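Local coordinates for protein benzoate transport porin BenP (Acinetobacter baumannii AB307-0294, PDB 5DL8) that probably forms an outer-membrane pore of the OprD family, a beta-barrel channel linked to benzoate transport and antibiotic uptake, at residues 354-359 with 386-391. Numbering follows the deposited sequence.
With CA (calcium ion), chain H.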
loop_
_atom_site.group_PDB
_atom_site.type_symbol
_atom_site.label_atom_id
_atom_site.label_comp_id
_atom_site.label_asym_id
_atom_site.label_seq_id
_atom_site.Cartn_x
_atom_site.Cartn_y
_atom_site.Cartn_z
ATOM N N GLU A 354 -29.797 -9.248 3.763
ATOM C CA GLU A 354 -30.429 -7.948 4.059
ATOM C C GLU A 354 -29.601 -6.839 3.488
ATOM O O GLU A 354 -28.370 -6.940 3.451
ATOM C CB GLU A 354 -30.549 -7.654 5.571
ATOM C CG GLU A 354 -31.130 -8.761 6.420
ATOM C CD GLU A 354 -32.583 -8.564 6.716
ATOM O OE1 GLU A 354 -32.889 -8.419 7.935
ATOM O OE2 GLU A 354 -33.374 -8.534 5.743
ATOM N N LYS A 355 -30.298 -5.773 3.094
ATOM C CA LYS A 355 -29.693 -4.620 2.467
ATOM C C LYS A 355 -28.820 -3.933 3.517
ATOM O O LYS A 355 -29.254 -3.751 4.652
ATOM C CB LYS A 355 -30.748 -3.665 1.999
ATOM C CG LYS A 355 -31.785 -4.267 1.043
ATOM C CD LYS A 355 -32.617 -3.164 0.404
ATOM C CE LYS A 355 -31.809 -2.551 -0.730
ATOM N NZ LYS A 355 -31.728 -1.083 -0.611
ATOM N N ASN A 356 -27.589 -3.573 3.139
ATOM C CA ASN A 356 -26.678 -3.003 4.101
ATOM C C ASN A 356 -26.151 -1.658 3.660
ATOM O O ASN A 356 -26.181 -1.329 2.513
ATOM C CB ASN A 356 -25.545 -4.034 4.364
ATOM C CG ASN A 356 -24.973 -3.968 5.740
ATOM O OD1 ASN A 356 -25.344 -3.147 6.525
ATOM N ND2 ASN A 356 -24.020 -4.833 6.020
ATOM N N HIS A 357 -25.588 -0.908 4.620
ATOM C CA HIS A 357 -24.905 0.308 4.331
ATOM C C HIS A 357 -23.875 0.584 5.370
ATOM O O HIS A 357 -24.006 0.132 6.545
ATOM C CB HIS A 357 -25.942 1.465 4.109
ATOM C CG HIS A 357 -26.792 1.846 5.299
ATOM N ND1 HIS A 357 -26.345 2.654 6.330
ATOM C CD2 HIS A 357 -28.092 1.605 5.578
ATOM C CE1 HIS A 357 -27.308 2.847 7.218
ATOM N NE2 HIS A 357 -28.385 2.242 6.768
ATOM N N GLU A 358 -22.835 1.354 5.008
ATOM C CA GLU A 358 -21.754 1.577 6.001
ATOM C C GLU A 358 -21.052 2.906 5.765
ATOM O O GLU A 358 -21.122 3.453 4.659
ATOM C CB GLU A 358 -20.746 0.408 5.948
ATOM C CG GLU A 358 -20.077 0.364 4.590
ATOM C CD GLU A 358 -19.233 -0.870 4.287
ATOM O OE1 GLU A 358 -18.655 -0.923 3.120
ATOM O OE2 GLU A 358 -19.120 -1.759 5.207
ATOM N N THR A 359 -20.412 3.425 6.785
ATOM C CA THR A 359 -19.691 4.676 6.711
ATOM C C THR A 359 -18.342 4.534 7.323
ATOM O O THR A 359 -18.175 3.794 8.307
ATOM C CB THR A 359 -20.432 5.908 7.390
ATOM O OG1 THR A 359 -20.640 5.671 8.790
ATOM C CG2 THR A 359 -21.732 6.203 6.752
ATOM N N TYR A 386 -15.733 3.514 11.933
ATOM C CA TYR A 386 -16.494 2.675 11.028
ATOM C C TYR A 386 -17.818 2.359 11.629
ATOM O O TYR A 386 -17.914 1.903 12.743
ATOM C CB TYR A 386 -15.709 1.385 10.749
ATOM C CG TYR A 386 -16.473 0.346 9.899
ATOM C CD1 TYR A 386 -16.682 0.557 8.511
ATOM C CD2 TYR A 386 -17.040 -0.804 10.481
ATOM C CE1 TYR A 386 -17.374 -0.364 7.733
ATOM C CE2 TYR A 386 -17.755 -1.713 9.693
ATOM C CZ TYR A 386 -17.908 -1.487 8.310
ATOM O OH TYR A 386 -18.580 -2.374 7.532
ATOM N N ASN A 387 -18.865 2.488 10.845
ATOM C CA ASN A 387 -20.199 2.020 11.241
ATOM C C ASN A 387 -20.945 1.336 10.078
ATOM O O ASN A 387 -20.901 1.766 8.960
ATOM C CB ASN A 387 -21.079 3.166 11.786
ATOM C CG ASN A 387 -20.473 3.872 13.040
ATOM O OD1 ASN A 387 -20.862 3.606 14.194
ATOM N ND2 ASN A 387 -19.598 4.802 12.806
ATOM N N VAL A 388 -21.800 0.387 10.432
ATOM C CA VAL A 388 -22.456 -0.494 9.468
ATOM C C VAL A 388 -23.790 -0.890 10.027
ATOM O O VAL A 388 -23.863 -1.167 11.228
ATOM C CB VAL A 388 -21.548 -1.720 9.066
ATOM C CG1 VAL A 388 -21.115 -2.620 10.275
ATOM C CG2 VAL A 388 -22.232 -2.562 7.988
ATOM N N LYS A 389 -24.849 -0.957 9.201
ATOM C CA LYS A 389 -26.128 -1.418 9.751
ATOM C C LYS A 389 -26.143 -2.923 10.243
ATOM O O LYS A 389 -26.622 -3.229 11.358
ATOM C CB LYS A 389 -27.212 -1.194 8.732
ATOM C CG LYS A 389 -28.624 -1.389 9.254
ATOM C CD LYS A 389 -29.650 -1.351 8.090
ATOM C CE LYS A 389 -31.075 -1.417 8.668
ATOM N NZ LYS A 389 -32.033 -1.326 7.558
ATOM N N HIS A 390 -25.635 -3.839 9.417
ATOM C CA HIS A 390 -25.346 -5.232 9.858
ATOM C C HIS A 390 -23.840 -5.539 9.860
ATOM O O HIS A 390 -23.187 -5.621 8.792
ATOM C CB HIS A 390 -26.106 -6.210 8.972
ATOM C CG HIS A 390 -27.567 -5.965 8.966
ATOM N ND1 HIS A 390 -28.197 -5.198 8.012
ATOM C CD2 HIS A 390 -28.535 -6.374 9.811
ATOM C CE1 HIS A 390 -29.494 -5.158 8.258
ATOM N NE2 HIS A 390 -29.722 -5.851 9.353
ATOM N N GLY A 391 -23.275 -5.717 11.034
ATOM C CA GLY A 391 -21.861 -5.891 11.212
ATOM C C GLY A 391 -21.385 -5.177 12.483
ATOM O O GLY A 391 -22.182 -4.656 13.362
HETATM CA CA CA H . -23.554 -2.427 13.648
#
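The carboxamide of N356 clasps the backbone of H390 at both ends: H390 N donates to N356 OD1 at 3.0 Å, almost straight at 171°, while N356 ND2 gives a 3.0 Å bond back to H390 O, in the plane of that carbonyl and on a lone pair. This pair holds the amide's orientation; OD1 also accepts a bent bond from H357 N, which arrives above the amide plane, on the opposite face from H390 N. CG2 of V388 lies against the same amide, 3.5 Å from N356 OD1. Further along, the two segments run as antiparallel strands, the hairpin 355-368/377-388 of the porin barrel. T359 and N387 form a hydrogen-bonded pair, E358 and V388 a non-hydrogen-bonded one; just beyond V388, where the strand ends, K389 N donates to H357 O. Y386 OH donates to E358 OE2, though the modelled 2.5 Å is doubtfully short; the carboxylate sits at the ring's edge, its plane turned 68° from the ring. E358 OE1 forms a salt bridge with K315. CB of K389 sits over one face of the H357 imidazole, 4.2 Å from its centroid; with CG anti to the backbone N (chi1 -169°), the extended lysine carries CD past H357 NE2. V388 O, at the strand end, and G391 O, just past the gripped H390, bind calcium at 2.8 and 2.6 Å, with D393 completing the protein ligands and accepting a hydrogen bond from V388 N.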